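Local coordinates for multifunctional non-homologous end joining DNA repair protein LigD (Mycobacterium tuberculosis, PDB 4MKY) that probably repairs DNA double-strand breaks with Ku by non-homologous end joining, this piece being its primase-polymerase domain, at residues P51-R56 / A65-Q70; A110-V115 / S245-T250. One frame throughout, in Å; residues are numbered along the deposited sequence.

Contact 1: residues P51-R56 / A65-Q70; sequences PATRKR and AFFEKQ. With nucleotides of chain J; nucleotides of chain F.
Arg54 and Glu68 face each other as an antiparallel hydrogen-bonded pair: Arg54 N gives to Glu68 O, and Glu68 N returns a bond to Arg54 O at 2.7 Å. Arg56 N bonds to Phe66 O, while the return bond from Phe66 N to Arg56 O is weak. Lys55 and Phe67 form the non-hydrogen-bonded pair between them, with a CA-H...O contact from Phe67 CA to Arg54 O.

A salt-bridge network occupies the face bearing Arg54, Arg56 and Glu68. With CG anti to the backbone N (chi1 170°) and the chain extended, Glu68 brings OE1 to Arg56 NH1 at 2.9 Å. The bond uses the syn lone pair, with guanidinium and carboxylate nearly coplanar, 6° apart. Arg54 NH1 makes the longer arm of the network, 3.6 Å from Glu68 OE1. Its NH2 bonds to Ala52 O and to Lys69 O, the latter at 2.7 Å from above the carbonyl plane. Two arginines beside this buried carboxylate would probably favour its ionised form. Arg56 NH2 also bonds to Gln108 O.

These strands, 53-56 and 66-68, make a beta hairpin of the LigD primase-polymerase domain. Strand 66-68 is an outermost strand of a four-stranded antiparallel sheet, and DNA lies against it.

Aromatic contacts flank the pairing. Lys55 CD sits over one face of the Phe67 ring, 3.8 Å from its centroid, as a CH-pi contact; the DA6 base of chain J lies loosely over the opposite face, and Thr53 CG2 meets the edge. Phe66 carries Arg56 CB over one face and the DC5 base of chain J over the other, Phe66 CG lying 3.4 Å from DC5 C5.

Lys69 N and Gln70 N both donate to OP1 of DA6 of chain J; separately, Lys69 NZ bonds to Thr53 OG1 at 3.1 Å.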
loop_
_atom_site.group_PDB
_atom_site.type_symbol
_atom_site.label_atom_id
_atom_site.label_comp_id
_atom_site.label_asym_id
_atom_site.label_seq_id
_atom_site.Cartn_x
_atom_site.Cartn_y
_atom_site.Cartn_z
ATOM N N PRO A 51 -21.054 5.499 5.537
ATOM C CA PRO A 51 -20.748 6.433 4.459
ATOM C C PRO A 51 -20.682 5.642 3.167
ATOM O O PRO A 51 -20.118 4.545 3.136
ATOM C CB PRO A 51 -19.350 6.945 4.820
ATOM C CG PRO A 51 -18.738 5.830 5.582
ATOM C CD PRO A 51 -19.862 5.192 6.347
ATOM N N ALA A 52 -21.331 6.160 2.134
ATOM C CA ALA A 52 -21.387 5.469 0.856
ATOM C C ALA A 52 -20.414 6.075 -0.142
ATOM O O ALA A 52 -20.574 7.223 -0.541
ATOM C CB ALA A 52 -22.809 5.522 0.311
ATOM N N THR A 53 -19.391 5.328 -0.545
ATOM C CA THR A 53 -18.543 5.768 -1.653
ATOM C C THR A 53 -19.139 5.276 -2.974
ATOM O O THR A 53 -19.619 4.145 -3.050
ATOM C CB THR A 53 -17.107 5.238 -1.545
ATOM O OG1 THR A 53 -16.414 5.941 -0.515
ATOM C CG2 THR A 53 -16.372 5.486 -2.826
ATOM N N ARG A 54 -19.184 6.150 -3.977
ATOM C CA ARG A 54 -19.764 5.790 -5.266
ATOM C C ARG A 54 -18.705 5.673 -6.336
ATOM O O ARG A 54 -17.824 6.534 -6.454
ATOM C CB ARG A 54 -20.770 6.857 -5.727
ATOM C CG ARG A 54 -22.165 6.736 -5.121
ATOM C CD ARG A 54 -22.640 8.075 -4.571
ATOM N NE ARG A 54 -21.895 8.420 -3.361
ATOM C CZ ARG A 54 -21.262 9.572 -3.147
ATOM N NH1 ARG A 54 -21.383 10.566 -3.989
ATOM N NH2 ARG A 54 -20.547 9.741 -2.042
ATOM N N LYS A 55 -18.835 4.637 -7.160
ATOM C CA LYS A 55 -18.157 4.627 -8.445
ATOM C C LYS A 55 -19.198 4.775 -9.554
ATOM O O LYS A 55 -20.056 3.913 -9.740
ATOM C CB LYS A 55 -17.332 3.363 -8.617
ATOM C CG LYS A 55 -16.232 3.515 -9.652
ATOM C CD LYS A 55 -15.227 2.387 -9.558
ATOM C CE LYS A 55 -14.159 2.557 -10.636
ATOM N NZ LYS A 55 -13.191 1.406 -10.600
ATOM N N ARG A 56 -19.150 5.880 -10.281
ATOM C CA ARG A 56 -20.223 6.152 -11.242
ATOM C C ARG A 56 -19.784 6.060 -12.704
ATOM O O ARG A 56 -18.773 6.651 -13.099
ATOM C CB ARG A 56 -20.837 7.514 -10.945
ATOM C CG ARG A 56 -21.012 7.788 -9.455
ATOM C CD ARG A 56 -21.425 9.211 -9.199
ATOM N NE ARG A 56 -22.423 9.624 -10.181
ATOM C CZ ARG A 56 -22.820 10.877 -10.351
ATOM N NH1 ARG A 56 -22.314 11.841 -9.583
ATOM N NH2 ARG A 56 -23.699 11.157 -11.303
ATOM N N ALA A 65 -15.090 6.201 -15.698
ATOM C CA ALA A 65 -15.880 6.297 -14.487
ATOM C C ALA A 65 -15.078 7.149 -13.530
ATOM O O ALA A 65 -13.955 7.543 -13.836
ATOM C CB ALA A 65 -16.104 4.908 -13.894
ATOM N N PHE A 66 -15.595 7.334 -12.325
ATOM C CA PHE A 66 -14.835 8.065 -11.321
ATOM C C PHE A 66 -15.309 7.730 -9.921
ATOM O O PHE A 66 -16.471 7.381 -9.715
ATOM C CB PHE A 66 -14.927 9.569 -11.570
ATOM C CG PHE A 66 -16.333 10.099 -11.633
ATOM C CD1 PHE A 66 -17.013 10.146 -12.839
ATOM C CD2 PHE A 66 -16.938 10.634 -10.506
ATOM C CE1 PHE A 66 -18.309 10.647 -12.903
ATOM C CE2 PHE A 66 -18.223 11.143 -10.558
ATOM C CZ PHE A 66 -18.926 11.116 -11.757
ATOM N N PHE A 67 -14.375 7.713 -8.985
ATOM C CA PHE A 67 -14.724 7.513 -7.603
ATOM C C PHE A 67 -15.231 8.822 -7.022
ATOM O O PHE A 67 -14.588 9.864 -7.165
ATOM C CB PHE A 67 -13.516 7.013 -6.804
ATOM C CG PHE A 67 -13.418 5.517 -6.750
ATOM C CD1 PHE A 67 -14.221 4.797 -5.875
ATOM C CD2 PHE A 67 -12.594 4.825 -7.637
ATOM C CE1 PHE A 67 -14.207 3.424 -5.880
ATOM C CE2 PHE A 67 -12.515 3.454 -7.602
ATOM C CZ PHE A 67 -13.348 2.745 -6.751
ATOM N N GLU A 68 -16.372 8.768 -6.353
ATOM C CA GLU A 68 -16.877 9.956 -5.679
ATOM C C GLU A 68 -17.223 9.651 -4.226
ATOM O O GLU A 68 -17.939 8.698 -3.929
ATOM C CB GLU A 68 -18.086 10.554 -6.423
ATOM C CG GLU A 68 -18.829 11.654 -5.675
ATOM C CD GLU A 68 -19.946 12.266 -6.510
ATOM O OE1 GLU A 68 -20.559 11.543 -7.338
ATOM O OE2 GLU A 68 -20.156 13.496 -6.412
ATOM N N LYS A 69 -16.769 10.525 -3.340
ATOM C CA LYS A 69 -17.021 10.366 -1.917
ATOM C C LYS A 69 -17.809 11.547 -1.409
ATOM O O LYS A 69 -18.851 11.395 -0.782
ATOM C CB LYS A 69 -15.708 10.298 -1.154
ATOM C CG LYS A 69 -15.001 8.967 -1.263
ATOM C CD LYS A 69 -13.732 8.967 -0.422
ATOM C CE LYS A 69 -12.857 7.771 -0.773
ATOM N NZ LYS A 69 -13.434 6.537 -0.183
ATOM N N GLN A 70 -17.270 12.727 -1.674
ATOM C CA GLN A 70 -17.842 13.979 -1.197
ATOM C C GLN A 70 -19.208 14.115 -1.840
ATOM O O GLN A 70 -19.416 13.637 -2.953
ATOM C CB GLN A 70 -16.901 15.137 -1.573
ATOM C CG GLN A 70 -17.405 16.534 -1.269
ATOM C CD GLN A 70 -17.441 16.852 0.212
ATOM O OE1 GLN A 70 -16.673 16.308 1.003
ATOM N NE2 GLN A 70 -18.323 17.761 0.591
ATOM P P DC J 5 -11.300 16.756 -8.139
ATOM O OP1 DC J 5 -11.067 17.638 -6.956
ATOM O OP2 DC J 5 -10.184 15.951 -8.704
ATOM O "O5'" DC J 5 -12.502 15.765 -7.789
ATOM C "C5'" DC J 5 -13.758 16.296 -7.315
ATOM C "C4'" DC J 5 -14.866 15.289 -7.504
ATOM O "O4'" DC J 5 -15.319 15.332 -8.872
ATOM C "C3'" DC J 5 -14.465 13.833 -7.243
ATOM O "O3'" DC J 5 -15.112 13.358 -6.061
ATOM C "C2'" DC J 5 -14.972 13.072 -8.461
ATOM C "C1'" DC J 5 -15.873 14.070 -9.162
ATOM N N1 DC J 5 -15.931 13.921 -10.621
ATOM C C2 DC J 5 -17.114 14.260 -11.281
ATOM O O2 DC J 5 -18.018 14.819 -10.640
ATOM N N3 DC J 5 -17.228 14.010 -12.607
ATOM C C4 DC J 5 -16.220 13.427 -13.264
ATOM N N4 DC J 5 -16.383 13.178 -14.565
ATOM C C5 DC J 5 -15.019 13.036 -12.607
ATOM C C6 DC J 5 -14.917 13.299 -11.298
ATOM P P DA J 6 -14.488 13.675 -4.628
ATOM O OP1 DA J 6 -15.256 12.923 -3.595
ATOM O OP2 DA J 6 -14.337 15.144 -4.503
ATOM O "O5'" DA J 6 -13.040 13.029 -4.726
ATOM C "C5'" DA J 6 -12.883 11.624 -4.893
ATOM C "C4'" DA J 6 -12.274 11.051 -3.639
ATOM O "O4'" DA J 6 -11.977 9.649 -3.839
ATOM C "C3'" DA J 6 -10.954 11.700 -3.227
ATOM O "O3'" DA J 6 -10.864 11.563 -1.816
ATOM C "C2'" DA J 6 -9.926 10.762 -3.820
ATOM C "C1'" DA J 6 -10.604 9.428 -3.568
ATOM N N9 DA J 6 -10.155 8.341 -4.426
ATOM C C8 DA J 6 -10.061 8.345 -5.795
ATOM N N7 DA J 6 -9.719 7.188 -6.303
ATOM C C5 DA J 6 -9.601 6.360 -5.196
ATOM C C6 DA J 6 -9.243 5.011 -5.062
ATOM N N6 DA J 6 -8.913 4.231 -6.091
ATOM N N1 DA J 6 -9.250 4.479 -3.819
ATOM C C2 DA J 6 -9.578 5.267 -2.788
ATOM N N3 DA J 6 -9.928 6.552 -2.787
ATOM C C4 DA J 6 -9.919 7.045 -4.038
ATOM O OP3 DG F 1 -25.711 8.962 -17.283
ATOM P P DG F 1 -26.987 9.674 -17.002
ATOM O OP1 DG F 1 -28.111 8.765 -17.383
ATOM O OP2 DG F 1 -26.927 11.047 -17.556
ATOM O "O5'" DG F 1 -26.970 9.833 -15.419
ATOM C "C5'" DG F 1 -25.831 10.405 -14.756
ATOM C "C4'" DG F 1 -26.300 11.461 -13.784
ATOM O "O4'" DG F 1 -25.169 12.188 -13.264
ATOM C "C3'" DG F 1 -27.179 12.532 -14.412
ATOM O "O3'" DG F 1 -27.857 13.121 -13.308
ATOM C "C2'" DG F 1 -26.148 13.473 -15.006
ATOM C "C1'" DG F 1 -24.982 13.386 -14.010
ATOM N N9 DG F 1 -23.667 13.297 -14.632
ATOM C C8 DG F 1 -23.371 12.648 -15.805
ATOM N N7 DG F 1 -22.088 12.558 -16.032
ATOM C C5 DG F 1 -21.501 13.130 -14.912
ATOM C C6 DG F 1 -20.133 13.352 -14.605
ATOM O O6 DG F 1 -19.134 13.025 -15.259
ATOM N N1 DG F 1 -19.982 14.002 -13.386
ATOM C C2 DG F 1 -21.011 14.383 -12.561
ATOM N N2 DG F 1 -20.655 14.961 -11.404
ATOM N N3 DG F 1 -22.293 14.194 -12.840
ATOM C C4 DG F 1 -22.462 13.586 -14.034
#

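Contact 2: residues A110-V115 / S245-T250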
loop_
_atom_site.group_PDB
_atom_site.type_symbol
_atom_site.label_atom_id
_atom_site.label_comp_id
_atom_site.label_asym_id
_atom_site.label_seq_id
_atom_site.Cartn_x
_atom_site.Cartn_y
_atom_site.Cartn_z
ATOM N N ALA A 110 -24.545 5.671 -10.257
ATOM C CA ALA A 110 -23.558 5.123 -9.331
ATOM C C ALA A 110 -23.700 3.626 -9.336
ATOM O O ALA A 110 -24.394 3.087 -8.493
ATOM C CB ALA A 110 -23.774 5.645 -7.923
ATOM N N LEU A 111 -23.152 2.970 -10.351
ATOM C CA LEU A 111 -23.347 1.534 -10.489
ATOM C C LEU A 111 -22.908 0.760 -9.241
ATOM O O LEU A 111 -23.624 -0.114 -8.768
ATOM C CB LEU A 111 -22.639 1.019 -11.757
ATOM C CG LEU A 111 -23.130 1.647 -13.069
ATOM C CD1 LEU A 111 -22.347 1.089 -14.250
ATOM C CD2 LEU A 111 -24.640 1.467 -13.278
ATOM N N GLU A 112 -21.779 1.148 -8.650
ATOM C CA GLU A 112 -21.257 0.429 -7.490
ATOM C C GLU A 112 -21.463 1.240 -6.202
ATOM O O GLU A 112 -21.505 2.467 -6.253
ATOM C CB GLU A 112 -19.781 0.095 -7.700
ATOM C CG GLU A 112 -19.490 -0.678 -8.985
ATOM C CD GLU A 112 -18.039 -1.101 -9.095
ATOM O OE1 GLU A 112 -17.194 -0.591 -8.314
ATOM O OE2 GLU A 112 -17.738 -1.971 -9.961
ATOM N N VAL A 113 -21.747 0.555 -5.090
ATOM C CA VAL A 113 -21.769 1.211 -3.794
ATOM C C VAL A 113 -20.731 0.559 -2.878
ATOM O O VAL A 113 -20.691 -0.659 -2.761
ATOM C CB VAL A 113 -23.166 1.158 -3.147
ATOM C CG1 VAL A 113 -23.125 1.737 -1.735
ATOM C CG2 VAL A 113 -24.177 1.914 -4.011
ATOM N N HIS A 114 -19.890 1.378 -2.249
ATOM C CA HIS A 114 -18.787 0.890 -1.422
ATOM C C HIS A 114 -18.943 1.395 0.014
ATOM O O HIS A 114 -19.046 2.590 0.230
ATOM C CB HIS A 114 -17.455 1.413 -1.993
ATOM C CG HIS A 114 -17.056 0.776 -3.294
ATOM N ND1 HIS A 114 -17.547 1.194 -4.520
ATOM C CD2 HIS A 114 -16.181 -0.221 -3.563
ATOM C CE1 HIS A 114 -16.978 0.490 -5.484
ATOM N NE2 HIS A 114 -16.188 -0.412 -4.926
ATOM N N VAL A 115 -18.905 0.504 0.999
ATOM C CA VAL A 115 -18.974 0.935 2.397
ATOM C C VAL A 115 -17.867 0.273 3.218
ATOM O O VAL A 115 -17.269 -0.726 2.788
ATOM C CB VAL A 115 -20.333 0.585 3.031
ATOM C CG1 VAL A 115 -21.501 1.221 2.274
ATOM C CG2 VAL A 115 -20.539 -0.915 3.030
ATOM N N SER A 245 -24.647 -4.942 -4.427
ATOM C CA SER A 245 -24.305 -3.854 -5.360
ATOM C C SER A 245 -23.935 -4.364 -6.742
ATOM O O SER A 245 -23.251 -5.368 -6.886
ATOM C CB SER A 245 -23.136 -3.031 -4.827
ATOM O OG SER A 245 -22.636 -2.199 -5.869
ATOM N N LEU A 246 -24.362 -3.621 -7.752
ATOM C CA LEU A 246 -23.966 -3.869 -9.127
ATOM C C LEU A 246 -22.475 -3.650 -9.376
ATOM O O LEU A 246 -21.786 -3.023 -8.573
ATOM C CB LEU A 246 -24.783 -2.964 -10.045
ATOM C CG LEU A 246 -26.045 -3.681 -10.522
ATOM C CD1 LEU A 246 -27.080 -2.677 -10.984
ATOM C CD2 LEU A 246 -25.678 -4.663 -11.638
ATOM N N ARG A 247 -22.008 -4.077 -10.546
ATOM C CA ARG A 247 -20.593 -3.967 -10.899
ATOM C C ARG A 247 -20.303 -3.186 -12.159
ATOM O O ARG A 247 -20.943 -3.395 -13.173
ATOM C CB ARG A 247 -19.986 -5.339 -11.063
ATOM C CG ARG A 247 -18.745 -5.490 -10.230
ATOM C CD ARG A 247 -19.066 -5.221 -8.774
ATOM N NE ARG A 247 -18.103 -5.923 -7.955
ATOM C CZ ARG A 247 -16.806 -5.674 -7.961
ATOM N NH1 ARG A 247 -16.351 -4.607 -8.564
ATOM N NH2 ARG A 247 -15.997 -6.399 -7.224
ATOM N N GLY A 248 -19.289 -2.321 -12.111
ATOM C CA GLY A 248 -18.882 -1.567 -13.288
ATOM C C GLY A 248 -18.214 -2.429 -14.358
ATOM O O GLY A 248 -17.224 -2.016 -14.982
ATOM N N ARG A 249 -18.804 -3.582 -14.651
ATOM C CA ARG A 249 -18.171 -4.567 -15.515
ATOM C C ARG A 249 -18.916 -4.722 -16.819
ATOM O O ARG A 249 -20.047 -4.257 -16.947
ATOM C CB ARG A 249 -18.099 -5.926 -14.814
ATOM C CG ARG A 249 -16.850 -6.134 -13.970
ATOM C CD ARG A 249 -16.722 -7.599 -13.593
ATOM N NE ARG A 249 -15.342 -8.109 -13.595
ATOM C CZ ARG A 249 -14.260 -7.388 -13.848
ATOM N NH1 ARG A 249 -14.359 -6.082 -14.067
ATOM N NH2 ARG A 249 -13.065 -7.979 -13.838
ATOM N N THR A 250 -18.293 -5.392 -17.788
ATOM C CA THR A 250 -18.928 -5.647 -19.076
ATOM C C THR A 250 -20.367 -6.081 -18.888
ATOM O O THR A 250 -21.289 -5.494 -19.460
ATOM C CB THR A 250 -18.204 -6.762 -19.832
ATOM O OG1 THR A 250 -16.835 -6.398 -19.998
ATOM C CG2 THR A 250 -18.809 -6.959 -21.213
#
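Glu112 and Arg247 bring their flat groups together almost at right angles, the carboxylate and guanidinium planes 82° apart. Glu112 OE2 lies at the guanidinium edge, in its plane, and Arg247 NH1 meets that oxygen from above the carboxylate plane, at 3.3 Å, in a salt bridge. The other oxygen, Glu112 OE1, lies in the plane of the His114 ring, at its edge, 3.0 Å from CE1.

Gly248 N supplies the second donor to Glu112 OE2, at 2.7 Å and nearly straight (170°), on the anti side. Glu112 gets there with CG anti to its carbonyl carbon (chi1 -55°) and an extended chain that runs past Leu246 O, while Gly248, centre of an inverse gamma turn, gives its N-H to the acid.

The contact joins strand 112-115 to the loop that follows strand 240-241, its neighbour in the sheet. Ser245 OG accepts from Val113 N across the contact at 3.0 Å and donates to Leu246 O within its own segment, on a lone pair in the carbonyl plane. Leu111 O packs on Leu246 CB at 3.3 Å, and Tyr36 OH of helix 29-44 bonds to both Leu111 O and Leu246 N.

Arg247 NE is bound in turn by Ser175 O. With Glu112 OE2 at NH1 and Ser175 O at NE, the rotation of the guanidinium is probably restricted, consistent with the role in nucleotide substrate binding inferred for Arg247.

Contacts 1 and 2 sit in series along the chain yet share one sheet, in which strands 53-56 and 112-115 are antiparallel neighbours; their centres are about 10 Å apart. Thr53 N lies 2.9 Å from His114 O, a probable hydrogen bond, and Arg54 CG packs on Ala110 CB at 3.4 Å. The side chains of Lys55 and Glu112 come within about 4 Å of each other. Contact 1 meets the DNA directly, whereas the nearest atom of contact 2 is about 7 Å from it. Lys55, His114 and Arg247, all probable substrate-binding residues of the polymerase site, are thus distributed over both contacts.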